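Local atomic coordinates of endonuclease and methylase LlaGI (Lactococcus lactis, PDB entry 5FFJ), a protein that probably recognises, methylates and cleaves DNA, combining helicase-like ATPase, methyltransferase and nuclease activities in a single-chain Type ISP restriction-modification enzyme. Residues S635-S640 and D831-N836; E991-D996 and W1021-P1026; G1051-V1056 and D1229-D1234. All coordinates share one frame; numbering follows the deposited sequence.

Contact 1 of 3, residues S635-S640 and D831-N836; sequences SQAMES and DYFGTN
Two first torsions, at F833 and S640, help to bring the groups together. In F833, CG lies opposite the carbonyl carbon and beside the backbone N (chi1 -53°), which turns one face of the phenyl ring to the methyl group of A637. In S640, OG sits between the backbone N and the carbonyl carbon (chi1 65°), folded back along the helix and at the same time presented to Y832.

The A637 CB lies over one face of the F833 ring, 3.8 Å from the ring centroid, in a CH-pi contact that leans toward the CD1-CE1 side. M638 comes to the same ring from another direction, its SD at the edge, 4.5 Å from F833 CZ. One phenyl ring thus takes a methyl on its face and a thioether at its rim.

Beside Y832 the polar atom is S640 OG, whose hydrogen bond stays within its own helix. OG donates to A637 O, one turn earlier (2.6 Å), from above the carbonyl plane. The same OG lies in the plane of the Y832 ring, 3.3 Å from its CE1, so the hydroxyl meets an edge and not the pi face. With S640 replaced by alanine, A637 O is likely to lose this side-chain donor, and a small gap would probably open beside the edge of Y832. The phenol oxygen of Y832 is held separately, by E584.

The contact brings helix 633-646, in the coupler, against the turn that leads into helix 834-841 of the methylase. Helix 580-595 covers Y832 and F833 through S591, while M638 reaches on to F588 of that helix, L609 and H612 of helix 602-623, and L783 and Y787 of helix 783-797.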
ATOM      1  N   SER A 635      23.617  -9.705 -10.764  1.00104.49           N
ATOM      2  CA  SER A 635      23.977  -8.776 -11.823  1.00107.31           C
ATOM      3  C   SER A 635      24.474  -9.548 -13.029  1.00109.07           C
ATOM      4  O   SER A 635      23.904  -9.444 -14.108  1.00107.63           O
ATOM      5  CB  SER A 635      25.049  -7.799 -11.351  1.00112.81           C
ATOM      6  OG  SER A 635      24.583  -7.007 -10.275  1.00109.56           O
ATOM      7  N   GLN A 636      25.531 -10.330 -12.829  1.00107.71           N
ATOM      8  CA  GLN A 636      26.080 -11.179 -13.881  1.00109.03           C
ATOM      9  C   GLN A 636      24.997 -12.064 -14.493  1.00105.89           C
ATOM     10  O   GLN A 636      24.915 -12.198 -15.713  1.00108.77           O
ATOM     11  CB  GLN A 636      27.215 -12.043 -13.330  1.00100.47           C
ATOM     12  N   ALA A 637      24.165 -12.657 -13.642  1.00105.72           N
ATOM     13  CA  ALA A 637      23.072 -13.507 -14.105  1.00108.97           C
ATOM     14  C   ALA A 637      22.083 -12.700 -14.936  1.00107.95           C
ATOM     15  O   ALA A 637      21.522 -13.205 -15.910  1.00104.99           O
ATOM     16  CB  ALA A 637      22.367 -14.158 -12.928  1.00 99.12           C
ATOM     17  N   MET A 638      21.874 -11.448 -14.546  1.00101.74           N
ATOM     18  CA  MET A 638      21.024 -10.544 -15.306  1.00100.89           C
ATOM     19  C   MET A 638      21.788  -9.986 -16.507  1.00108.87           C
ATOM     20  O   MET A 638      21.244  -9.878 -17.602  1.00100.18           O
ATOM     21  CB  MET A 638      20.521  -9.402 -14.421  1.00103.05           C
ATOM     22  CG  MET A 638      19.542  -9.816 -13.329  1.00100.00           C
ATOM     23  SD  MET A 638      17.950 -10.367 -13.974  1.00107.90           S
ATOM     24  CE  MET A 638      16.870  -9.932 -12.611  1.00113.19           C
ATOM     25  N   GLU A 639      23.055  -9.639 -16.293  1.00116.04           N
ATOM     26  CA  GLU A 639      23.900  -9.093 -17.355  1.00118.29           C
ATOM     27  C   GLU A 639      24.293 -10.177 -18.355  1.00120.42           C
ATOM     28  O   GLU A 639      24.884  -9.882 -19.396  1.00133.08           O
ATOM     29  CB  GLU A 639      25.158  -8.438 -16.775  1.00118.07           C
ATOM     30  CG  GLU A 639      25.096  -6.919 -16.704  1.00121.93           C
ATOM     31  CD  GLU A 639      25.350  -6.267 -18.050  1.00126.47           C
ATOM     32  OE1 GLU A 639      24.419  -6.233 -18.880  1.00124.74           O
ATOM     33  OE2 GLU A 639      26.487  -5.801 -18.281  1.00125.50           O
ATOM     34  N   SER A 640      23.966 -11.427 -18.039  1.00113.55           N
ATOM     35  CA  SER A 640      24.157 -12.527 -18.979  1.00123.37           C
ATOM     36  C   SER A 640      22.931 -12.687 -19.870  1.00127.18           C
ATOM     37  O   SER A 640      23.038 -12.639 -21.093  1.00134.26           O
ATOM     38  CB  SER A 640      24.430 -13.841 -18.246  1.00122.75           C
ATOM     39  OG  SER A 640      23.307 -14.238 -17.479  1.00115.86           O
ATOM     40  N   ASP A 831      20.744 -24.460 -14.958  1.00123.91           N
ATOM     41  CA  ASP A 831      20.893 -23.359 -14.013  1.00121.71           C
ATOM     42  C   ASP A 831      21.205 -21.989 -14.617  1.00118.42           C
ATOM     43  O   ASP A 831      21.982 -21.851 -15.567  1.00118.18           O
ATOM     44  CB  ASP A 831      21.987 -23.696 -12.998  1.00111.60           C
ATOM     45  CG  ASP A 831      23.026 -24.651 -13.552  1.00124.38           C
ATOM     46  OD1 ASP A 831      23.190 -24.702 -14.790  1.00119.73           O
ATOM     47  OD2 ASP A 831      23.677 -25.354 -12.748  1.00124.26           O
ATOM     48  N   TYR A 832      20.540 -20.994 -14.041  1.00116.26           N
ATOM     49  CA  TYR A 832      20.945 -19.599 -14.072  1.00105.08           C
ATOM     50  C   TYR A 832      21.082 -19.277 -12.589  1.00105.58           C
ATOM     51  O   TYR A 832      20.559 -20.027 -11.764  1.00109.09           O
ATOM     52  CB  TYR A 832      19.903 -18.711 -14.755  1.00 99.61           C
ATOM     53  CG  TYR A 832      20.184 -18.279 -16.179  1.00 92.41           C
ATOM     54  CD1 TYR A 832      21.069 -17.241 -16.469  1.00 95.02           C
ATOM     55  CD2 TYR A 832      19.519 -18.878 -17.235  1.00103.15           C
ATOM     56  CE1 TYR A 832      21.296 -16.840 -17.785  1.00 98.47           C
ATOM     57  CE2 TYR A 832      19.737 -18.488 -18.536  1.00101.96           C
ATOM     58  CZ  TYR A 832      20.622 -17.470 -18.810  1.00100.65           C
ATOM     59  OH  TYR A 832      20.830 -17.091 -20.114  1.00110.37           O
ATOM     60  N   PHE A 833      21.788 -18.207 -12.237  1.00 99.27           N
ATOM     61  CA  PHE A 833      21.966 -17.837 -10.829  1.00103.40           C
ATOM     62  C   PHE A 833      22.609 -18.959 -10.010  1.00103.52           C
ATOM     63  O   PHE A 833      22.614 -18.899  -8.784  1.00 96.96           O
ATOM     64  CB  PHE A 833      20.623 -17.468 -10.176  1.00 99.28           C
ATOM     65  CG  PHE A 833      19.842 -16.413 -10.912  1.00103.31           C
ATOM     66  CD1 PHE A 833      20.048 -15.068 -10.651  1.00 97.59           C
ATOM     67  CD2 PHE A 833      18.877 -16.767 -11.842  1.00 99.85           C
ATOM     68  CE1 PHE A 833      19.324 -14.098 -11.318  1.00100.47           C
ATOM     69  CE2 PHE A 833      18.150 -15.800 -12.512  1.00 89.60           C
ATOM     70  CZ  PHE A 833      18.373 -14.465 -12.249  1.00 94.04           C
ATOM     71  N   GLY A 834      23.148 -19.976 -10.680  1.00103.83           N
ATOM     72  CA  GLY A 834      23.631 -21.171 -10.003  1.00 84.45           C
ATOM     73  C   GLY A 834      24.632 -20.853  -8.912  1.00 91.55           C
ATOM     74  O   GLY A 834      24.742 -21.567  -7.914  1.00 82.06           O
ATOM     75  N   THR A 835      25.362 -19.764  -9.106  1.00 88.90           N
ATOM     76  CA  THR A 835      26.324 -19.301  -8.119  1.00 91.69           C
ATOM     77  C   THR A 835      25.614 -18.658  -6.930  1.00 97.48           C
ATOM     78  O   THR A 835      26.142 -18.640  -5.818  1.00100.23           O
ATOM     79  CB  THR A 835      27.313 -18.293  -8.733  1.00 93.30           C
ATOM     80  OG1 THR A 835      28.243 -17.856  -7.734  1.00 78.39           O
ATOM     81  CG2 THR A 835      26.573 -17.088  -9.295  1.00 92.22           C
ATOM     82  N   ASN A 836      24.412 -18.139  -7.174  1.00103.54           N
ATOM     83  CA  ASN A 836      23.622 -17.483  -6.135  1.00 96.72           C
ATOM     84  C   ASN A 836      23.261 -18.456  -5.019  1.00 99.60           C
ATOM     85  O   ASN A 836      23.714 -18.309  -3.885  1.00 97.48           O
ATOM     86  CB  ASN A 836      22.347 -16.881  -6.736  1.00 90.16           C
ATOM     87  CG  ASN A 836      21.654 -15.904  -5.804  1.00 91.95           C
ATOM     88  OD1 ASN A 836      21.747 -16.008  -4.579  1.00 86.35           O
ATOM     89  ND2 ASN A 836      20.944 -14.945  -6.387  1.00104.79           N
TER

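Contact 2 of 3, residues E991-D996 and W1021-P1026; sequences EVHYHD and WENISP
Y994 and E1022 pair through both of their backbone groups: Y994 N donates to E1022 O at 3.2 Å, and E1022 N returns to Y994 O at 3.0 Å. Farther along, I1024 N donates to V992 O (3.2 Å) in a nearly straight bond of 165°, although it approaches from above the carbonyl plane. H993 and N1023 form the non-hydrogen-bonded pair between them, where the amide OD1 of N1023 lies at the edge of the imidazole, 3.3 Å from H993 CE1.

On the face shared with E1022, the side chains of V992, Y994 and I1024 make the apolar contacts. With its CG1 opposite the carbonyl carbon (chi1 -78°), I1024 sends CD1 to within 3.4 Å of Y994 CB. On the other face H993 CB lies over the W1021 indole, offset toward its rim. The polar ends of both large aromatics look beyond this pairing, W1021 NE1 to I1016 O and Y994 OH to N949 ND2.

Strand 1022-1024 ends the mixed methylase sheet as an antiparallel neighbour of 991-996. H993 and H995 carry the backbone bonds to strand 944-951 on the other side, Y946 stacks on H993, and F939 of helix 932-941 packs against V992 and P1026.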
ATOM      1  N   GLU A 991      11.289 -20.504  31.542  1.00 89.89           N
ATOM      2  CA  GLU A 991      10.691 -19.319  32.146  1.00 94.62           C
ATOM      3  C   GLU A 991      10.497 -18.177  31.152  1.00 87.60           C
ATOM      4  O   GLU A 991      11.298 -17.981  30.234  1.00 74.12           O
ATOM      5  CB  GLU A 991      11.541 -18.837  33.322  1.00 98.43           C
ATOM      6  CG  GLU A 991      13.025 -18.695  33.017  1.00 97.99           C
ATOM      7  CD  GLU A 991      13.810 -18.194  34.213  1.00100.95           C
ATOM      8  OE1 GLU A 991      13.177 -17.856  35.238  1.00103.12           O
ATOM      9  OE2 GLU A 991      15.054 -18.137  34.136  1.00 92.39           O
ATOM     10  N   VAL A 992       9.418 -17.426  31.362  1.00 85.12           N
ATOM     11  CA  VAL A 992       9.071 -16.284  30.528  1.00 80.17           C
ATOM     12  C   VAL A 992       9.449 -14.988  31.238  1.00 78.68           C
ATOM     13  O   VAL A 992       9.289 -14.870  32.455  1.00 73.96           O
ATOM     14  CB  VAL A 992       7.562 -16.264  30.202  1.00 73.91           C
ATOM     15  CG1 VAL A 992       7.232 -15.140  29.228  1.00 74.08           C
ATOM     16  CG2 VAL A 992       7.118 -17.605  29.635  1.00 65.00           C
ATOM     17  N   HIS A 993       9.950 -14.024  30.473  1.00 63.04           N
ATOM     18  CA  HIS A 993      10.282 -12.704  30.997  1.00 84.84           C
ATOM     19  C   HIS A 993       9.554 -11.646  30.177  1.00 78.80           C
ATOM     20  O   HIS A 993       9.804 -11.498  28.982  1.00 76.95           O
ATOM     21  CB  HIS A 993      11.794 -12.476  30.966  1.00 88.58           C
ATOM     22  CG  HIS A 993      12.575 -13.532  31.685  1.00 90.47           C
ATOM     23  ND1 HIS A 993      12.407 -13.799  33.027  1.00 90.64           N
ATOM     24  CD2 HIS A 993      13.530 -14.389  31.248  1.00 79.16           C
ATOM     25  CE1 HIS A 993      13.223 -14.775  33.386  1.00 85.61           C
ATOM     26  NE2 HIS A 993      13.915 -15.150  32.325  1.00 83.16           N
ATOM     27  N   TYR A 994       8.646 -10.916  30.820  1.00 73.83           N
ATOM     28  CA  TYR A 994       7.754 -10.011  30.108  1.00 77.05           C
ATOM     29  C   TYR A 994       7.786  -8.598  30.674  1.00 68.88           C
ATOM     30  O   TYR A 994       7.891  -8.401  31.886  1.00 75.60           O
ATOM     31  CB  TYR A 994       6.324 -10.554  30.149  1.00 78.62           C
ATOM     32  CG  TYR A 994       5.286  -9.607  29.594  1.00 69.96           C
ATOM     33  CD1 TYR A 994       5.107  -9.460  28.223  1.00 67.54           C
ATOM     34  CD2 TYR A 994       4.480  -8.862  30.443  1.00 61.97           C
ATOM     35  CE1 TYR A 994       4.155  -8.591  27.716  1.00 71.36           C
ATOM     36  CE2 TYR A 994       3.528  -7.995  29.947  1.00 64.63           C
ATOM     37  CZ  TYR A 994       3.368  -7.862  28.585  1.00 61.77           C
ATOM     38  OH  TYR A 994       2.419  -6.997  28.089  1.00 60.04           O
ATOM     39  N   HIS A 995       7.696  -7.618  29.780  1.00 60.42           N
ATOM     40  CA  HIS A 995       7.593  -6.224  30.184  1.00 70.02           C
ATOM     41  C   HIS A 995       6.693  -5.439  29.235  1.00 69.14           C
ATOM     42  O   HIS A 995       6.883  -5.459  28.017  1.00 58.93           O
ATOM     43  CB  HIS A 995       8.973  -5.572  30.242  1.00 76.00           C
ATOM     44  CG  HIS A 995       8.955  -4.187  30.810  1.00 80.16           C
ATOM     45  ND1 HIS A 995       9.379  -3.085  30.099  1.00 84.40           N
ATOM     46  CD2 HIS A 995       8.549  -3.725  32.016  1.00 71.80           C
ATOM     47  CE1 HIS A 995       9.244  -2.004  30.848  1.00 71.36           C
ATOM     48  NE2 HIS A 995       8.741  -2.364  32.014  1.00 71.31           N
ATOM     49  N   ASP A 996       5.707  -4.758  29.810  1.00 67.65           N
ATOM     50  CA  ASP A 996       4.869  -3.826  29.068  1.00 60.77           C
ATOM     51  C   ASP A 996       5.546  -2.461  29.086  1.00 64.97           C
ATOM     52  O   ASP A 996       5.849  -1.931  30.155  1.00 53.01           O
ATOM     53  CB  ASP A 996       3.468  -3.753  29.682  1.00 64.46           C
ATOM     54  CG  ASP A 996       2.477  -2.994  28.813  1.00 66.83           C
ATOM     55  OD1 ASP A 996       2.899  -2.121  28.026  1.00 70.65           O
ATOM     56  OD2 ASP A 996       1.265  -3.272  28.923  1.00 69.70           O
ATOM     57  N   TRP A1021      12.269  -6.978  34.310  1.00 92.93           N
ATOM     58  CA  TRP A1021      11.409  -8.045  33.811  1.00 83.02           C
ATOM     59  C   TRP A1021      10.448  -8.542  34.881  1.00 80.07           C
ATOM     60  O   TRP A1021      10.741  -8.470  36.075  1.00 69.98           O
ATOM     61  CB  TRP A1021      12.248  -9.217  33.302  1.00 83.96           C
ATOM     62  CG  TRP A1021      13.161  -8.851  32.189  1.00 85.70           C
ATOM     63  CD1 TRP A1021      14.518  -8.752  32.241  1.00 81.71           C
ATOM     64  CD2 TRP A1021      12.785  -8.528  30.846  1.00 86.03           C
ATOM     65  NE1 TRP A1021      15.013  -8.388  31.013  1.00 80.09           N
ATOM     66  CE2 TRP A1021      13.968  -8.246  30.139  1.00 86.20           C
ATOM     67  CE3 TRP A1021      11.561  -8.453  30.175  1.00 79.47           C
ATOM     68  CZ2 TRP A1021      13.963  -7.892  28.793  1.00 84.63           C
ATOM     69  CZ3 TRP A1021      11.559  -8.103  28.838  1.00 79.68           C
ATOM     70  CH2 TRP A1021      12.753  -7.826  28.161  1.00 69.83           C
ATOM     71  N   GLU A1022       9.299  -9.043  34.437  1.00 84.68           N
ATOM     72  CA  GLU A1022       8.361  -9.724  35.319  1.00 85.61           C
ATOM     73  C   GLU A1022       8.394 -11.218  35.031  1.00 80.71           C
ATOM     74  O   GLU A1022       8.240 -11.642  33.885  1.00 78.35           O
ATOM     75  CB  GLU A1022       6.939  -9.187  35.138  1.00 83.58           C
ATOM     76  CG  GLU A1022       5.948  -9.738  36.155  1.00 96.71           C
ATOM     77  CD  GLU A1022       4.512  -9.387  35.828  1.00107.84           C
ATOM     78  OE1 GLU A1022       3.601 -10.019  36.402  1.00109.53           O
ATOM     79  OE2 GLU A1022       4.294  -8.478  35.000  1.00115.64           O
ATOM     80  N   ASN A1023       8.605 -12.012  36.074  1.00 90.14           N
ATOM     81  CA  ASN A1023       8.594 -13.460  35.934  1.00 84.63           C
ATOM     82  C   ASN A1023       7.164 -13.958  35.761  1.00 71.57           C
ATOM     83  O   ASN A1023       6.305 -13.695  36.604  1.00 80.07           O
ATOM     84  CB  ASN A1023       9.247 -14.123  37.149  1.00 89.12           C
ATOM     85  CG  ASN A1023      10.206 -15.236  36.764  1.00113.75           C
ATOM     86  OD1 ASN A1023      10.992 -15.102  35.825  1.00113.03           O
ATOM     87  ND2 ASN A1023      10.144 -16.346  37.489  1.00119.62           N
ATOM     88  N   ILE A1024       6.916 -14.670  34.666  1.00 71.49           N
ATOM     89  CA  ILE A1024       5.574 -15.136  34.332  1.00 73.53           C
ATOM     90  C   ILE A1024       5.494 -16.658  34.298  1.00 63.03           C
ATOM     91  O   ILE A1024       6.271 -17.319  33.607  1.00 68.93           O
ATOM     92  CB  ILE A1024       5.115 -14.564  32.967  1.00 77.83           C
ATOM     93  CG1 ILE A1024       4.671 -13.107  33.146  1.00 74.35           C
ATOM     94  CG2 ILE A1024       3.983 -15.413  32.364  1.00 75.43           C
ATOM     95  CD1 ILE A1024       4.138 -12.447  31.891  1.00 73.40           C
ATOM     96  N   SER A1025       4.538 -17.197  35.047  1.00 70.58           N
ATOM     97  CA  SER A1025       4.242 -18.622  35.034  1.00 71.91           C
ATOM     98  C   SER A1025       2.925 -18.863  34.298  1.00 65.16           C
ATOM     99  O   SER A1025       1.858 -18.653  34.876  1.00 64.17           O
ATOM    100  CB  SER A1025       4.160 -19.172  36.462  1.00 63.68           C
ATOM    101  OG  SER A1025       3.130 -18.534  37.198  1.00 72.81           O
ATOM    102  N   PRO A1026       2.991 -19.287  33.020  1.00 53.11           N
ATOM    103  CA  PRO A1026       1.754 -19.522  32.260  1.00 52.99           C
ATOM    104  C   PRO A1026       0.767 -20.457  32.961  1.00 43.91           C
ATOM    105  O   PRO A1026       1.182 -21.379  33.661  1.00 55.08           O
ATOM    106  CB  PRO A1026       2.251 -20.147  30.946  1.00 56.11           C
ATOM    107  CG  PRO A1026       3.711 -20.410  31.134  1.00 57.80           C
ATOM    108  CD  PRO A1026       4.183 -19.466  32.175  1.00 61.30           C
TER

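Contact 3 of 3, residues G1051-V1056 and D1229-D1234; sequences GSIFSV and DNIVSD
N1230 is the centre of the close part of this contact, its amide set against the V1056 backbone. With CG opposite the backbone N (chi1 -169°), the amide extends so that ND2 donates to V1056 O (2.7 Å), in the carbonyl plane and on a lone pair, while OD1 takes a weak bond from V1056 N at 2.9 Å. ND2 also donates to P1214 O, which helps to satisfy the buried amide. The N1230 backbone O accepts S1055 N at 3.2 Å.

Next to these bonds lies an apolar cluster. I1231 CD1 makes a CH-pi contact over one face of the F1054 ring, 3.9 Å from its centroid, and the I1231 side chain lies alongside that of I1053. Both isoleucines pack on E1236 of helix 1234-1243, I1053 also on V1240 and I1231 on F1237.

The outer side is looser: S1055 is exposed, and its very short approach to the N1230 amide is doubtful; V1232, also exposed, contributes almost nothing. Just beyond, S1233 caps helix 1234-1243 by bonding E1236 N. The arrangement is an asparagine side chain pairing with the backbone O, and more weakly the N, of V1056, joining two loops of the C-terminal specificity domain.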
ATOM      1  N   GLY A1051     -26.679 -27.820  31.964  1.00 69.40           N
ATOM      2  CA  GLY A1051     -27.340 -26.906  32.878  1.00 58.29           C
ATOM      3  C   GLY A1051     -27.047 -25.450  32.571  1.00 64.76           C
ATOM      4  O   GLY A1051     -27.135 -24.594  33.452  1.00 69.69           O
ATOM      5  N   SER A1052     -26.692 -25.166  31.323  1.00 61.08           N
ATOM      6  CA  SER A1052     -26.434 -23.795  30.907  1.00 57.14           C
ATOM      7  C   SER A1052     -27.746 -23.024  30.873  1.00 59.15           C
ATOM      8  O   SER A1052     -28.821 -23.619  30.800  1.00 67.11           O
ATOM      9  CB  SER A1052     -25.753 -23.758  29.537  1.00 63.09           C
ATOM     10  OG  SER A1052     -26.651 -24.132  28.510  1.00 74.08           O
ATOM     11  N   ILE A1053     -27.656 -21.699  30.928  1.00 51.51           N
ATOM     12  CA  ILE A1053     -28.845 -20.859  30.967  1.00 49.11           C
ATOM     13  C   ILE A1053     -29.529 -20.828  29.599  1.00 48.50           C
ATOM     14  O   ILE A1053     -30.741 -21.021  29.503  1.00 48.04           O
ATOM     15  CB  ILE A1053     -28.498 -19.428  31.424  1.00 44.92           C
ATOM     16  CG1 ILE A1053     -27.854 -19.476  32.815  1.00 60.40           C
ATOM     17  CG2 ILE A1053     -29.746 -18.553  31.437  1.00 42.72           C
ATOM     18  CD1 ILE A1053     -27.475 -18.123  33.382  1.00 66.78           C
ATOM     19  N   PHE A1054     -28.752 -20.579  28.549  1.00 55.40           N
ATOM     20  CA  PHE A1054     -29.257 -20.644  27.178  1.00 52.32           C
ATOM     21  C   PHE A1054     -28.876 -21.978  26.542  1.00 57.19           C
ATOM     22  O   PHE A1054     -27.776 -22.485  26.760  1.00 59.13           O
ATOM     23  CB  PHE A1054     -28.709 -19.490  26.333  1.00 59.41           C
ATOM     24  CG  PHE A1054     -29.238 -18.138  26.724  1.00 54.80           C
ATOM     25  CD1 PHE A1054     -30.404 -17.646  26.160  1.00 51.94           C
ATOM     26  CD2 PHE A1054     -28.564 -17.354  27.645  1.00 44.85           C
ATOM     27  CE1 PHE A1054     -30.891 -16.402  26.511  1.00 55.19           C
ATOM     28  CE2 PHE A1054     -29.046 -16.110  28.001  1.00 42.13           C
ATOM     29  CZ  PHE A1054     -30.211 -15.633  27.434  1.00 56.94           C
ATOM     30  N   SER A1055     -29.785 -22.543  25.753  1.00 48.03           N
ATOM     31  CA  SER A1055     -29.518 -23.803  25.067  1.00 58.31           C
ATOM     32  C   SER A1055     -28.689 -23.560  23.812  1.00 44.95           C
ATOM     33  O   SER A1055     -27.872 -24.395  23.424  1.00 47.71           O
ATOM     34  CB  SER A1055     -30.826 -24.510  24.704  1.00 43.31           C
ATOM     35  OG  SER A1055     -31.591 -23.731  23.799  1.00 62.49           O
ATOM     36  N   VAL A1056     -28.911 -22.408  23.186  1.00 46.74           N
ATOM     37  CA  VAL A1056     -28.219 -22.046  21.956  1.00 41.44           C
ATOM     38  C   VAL A1056     -27.793 -20.584  21.961  1.00 43.53           C
ATOM     39  O   VAL A1056     -28.580 -19.695  22.295  1.00 45.95           O
ATOM     40  CB  VAL A1056     -29.109 -22.304  20.723  1.00 38.45           C
ATOM     41  CG1 VAL A1056     -28.487 -21.702  19.462  1.00 45.59           C
ATOM     42  CG2 VAL A1056     -29.343 -23.796  20.547  1.00 54.34           C
ATOM     43  N   ASP A1229     -38.676 -21.821  23.389  1.00 45.81           N
ATOM     44  CA  ASP A1229     -37.976 -21.090  24.436  1.00 43.98           C
ATOM     45  C   ASP A1229     -36.511 -21.508  24.484  1.00 41.97           C
ATOM     46  O   ASP A1229     -36.202 -22.666  24.759  1.00 48.45           O
ATOM     47  CB  ASP A1229     -38.633 -21.331  25.798  1.00 45.01           C
ATOM     48  CG  ASP A1229     -39.980 -20.648  25.929  1.00 57.30           C
ATOM     49  OD1 ASP A1229     -40.286 -19.753  25.112  1.00 61.61           O
ATOM     50  OD2 ASP A1229     -40.734 -21.001  26.861  1.00 63.43           O
ATOM     51  N   ASN A1230     -35.615 -20.563  24.208  1.00 41.24           N
ATOM     52  CA  ASN A1230     -34.181 -20.825  24.284  1.00 39.83           C
ATOM     53  C   ASN A1230     -33.664 -20.652  25.711  1.00 38.45           C
ATOM     54  O   ASN A1230     -32.485 -20.874  25.984  1.00 44.34           O
ATOM     55  CB  ASN A1230     -33.409 -19.905  23.334  1.00 37.68           C
ATOM     56  CG  ASN A1230     -31.955 -20.320  23.173  1.00 43.59           C
ATOM     57  OD1 ASN A1230     -31.650 -21.497  22.977  1.00 48.23           O
ATOM     58  ND2 ASN A1230     -31.049 -19.352  23.267  1.00 51.39           N
ATOM     59  N   ILE A1231     -34.554 -20.255  26.615  1.00 38.40           N
ATOM     60  CA  ILE A1231     -34.202 -20.043  28.013  1.00 41.02           C
ATOM     61  C   ILE A1231     -35.453 -20.265  28.859  1.00 52.68           C
ATOM     62  O   ILE A1231     -36.567 -20.114  28.361  1.00 56.04           O
ATOM     63  CB  ILE A1231     -33.624 -18.625  28.243  1.00 46.85           C
ATOM     64  CG1 ILE A1231     -33.175 -18.446  29.697  1.00 47.03           C
ATOM     65  CG2 ILE A1231     -34.646 -17.565  27.863  1.00 54.84           C
ATOM     66  CD1 ILE A1231     -32.364 -17.187  29.929  1.00 48.92           C
ATOM     67  N   VAL A1232     -35.268 -20.633  30.123  1.00 55.88           N
ATOM     68  CA  VAL A1232     -36.387 -20.988  30.995  1.00 50.54           C
ATOM     69  C   VAL A1232     -37.499 -19.941  30.997  1.00 49.05           C
ATOM     70  O   VAL A1232     -38.618 -20.218  30.564  1.00 66.54           O
ATOM     71  CB  VAL A1232     -35.921 -21.193  32.449  1.00 53.71           C
ATOM     72  CG1 VAL A1232     -37.110 -21.516  33.350  1.00 59.03           C
ATOM     73  CG2 VAL A1232     -34.885 -22.304  32.526  1.00 80.90           C
ATOM     74  N   SER A1233     -37.183 -18.746  31.489  1.00 56.53           N
ATOM     75  CA  SER A1233     -38.188 -17.709  31.705  1.00 56.11           C
ATOM     76  C   SER A1233     -37.687 -16.312  31.343  1.00 57.31           C
ATOM     77  O   SER A1233     -36.486 -16.093  31.177  1.00 62.52           O
ATOM     78  CB  SER A1233     -38.631 -17.723  33.168  1.00 57.45           C
ATOM     79  OG  SER A1233     -37.519 -17.542  34.028  1.00 52.85           O
ATOM     80  N   ASP A1234     -38.621 -15.373  31.222  1.00 57.14           N
ATOM     81  CA  ASP A1234     -38.279 -13.965  31.055  1.00 53.99           C
ATOM     82  C   ASP A1234     -37.448 -13.483  32.238  1.00 53.62           C
ATOM     83  O   ASP A1234     -36.493 -12.727  32.070  1.00 47.96           O
ATOM     84  CB  ASP A1234     -39.541 -13.105  30.923  1.00 61.24           C
ATOM     85  CG  ASP A1234     -40.192 -13.221  29.560  1.00 54.38           C
ATOM     86  OD1 ASP A1234     -40.013 -14.263  28.897  1.00 58.19           O
ATOM     87  OD2 ASP A1234     -40.887 -12.267  29.153  1.00 66.21           O
TER

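Overall arrangement
The three contacts follow one another along the chain without overlap, in numerical order. Contact 1 joins coupler to methylase, and through a weak hydrogen bond from L815 N to N836 OD1 it touches strand 813-815, an outermost strand of the nine-stranded methylase sheet. Contact 2 forms the opposite margin of that sheet, its centre about 48 Å from that of contact 1. Contact 3 belongs to the specificity domain, about 41 Å from contact 2 and about 69 Å from contact 1, centre to centre. Nearest-atom distances to the DNA fall from about 21 to 14 to 8 Å, so contact 3 lies nearest the DNA without touching it, in the domain that probably reads the sequence.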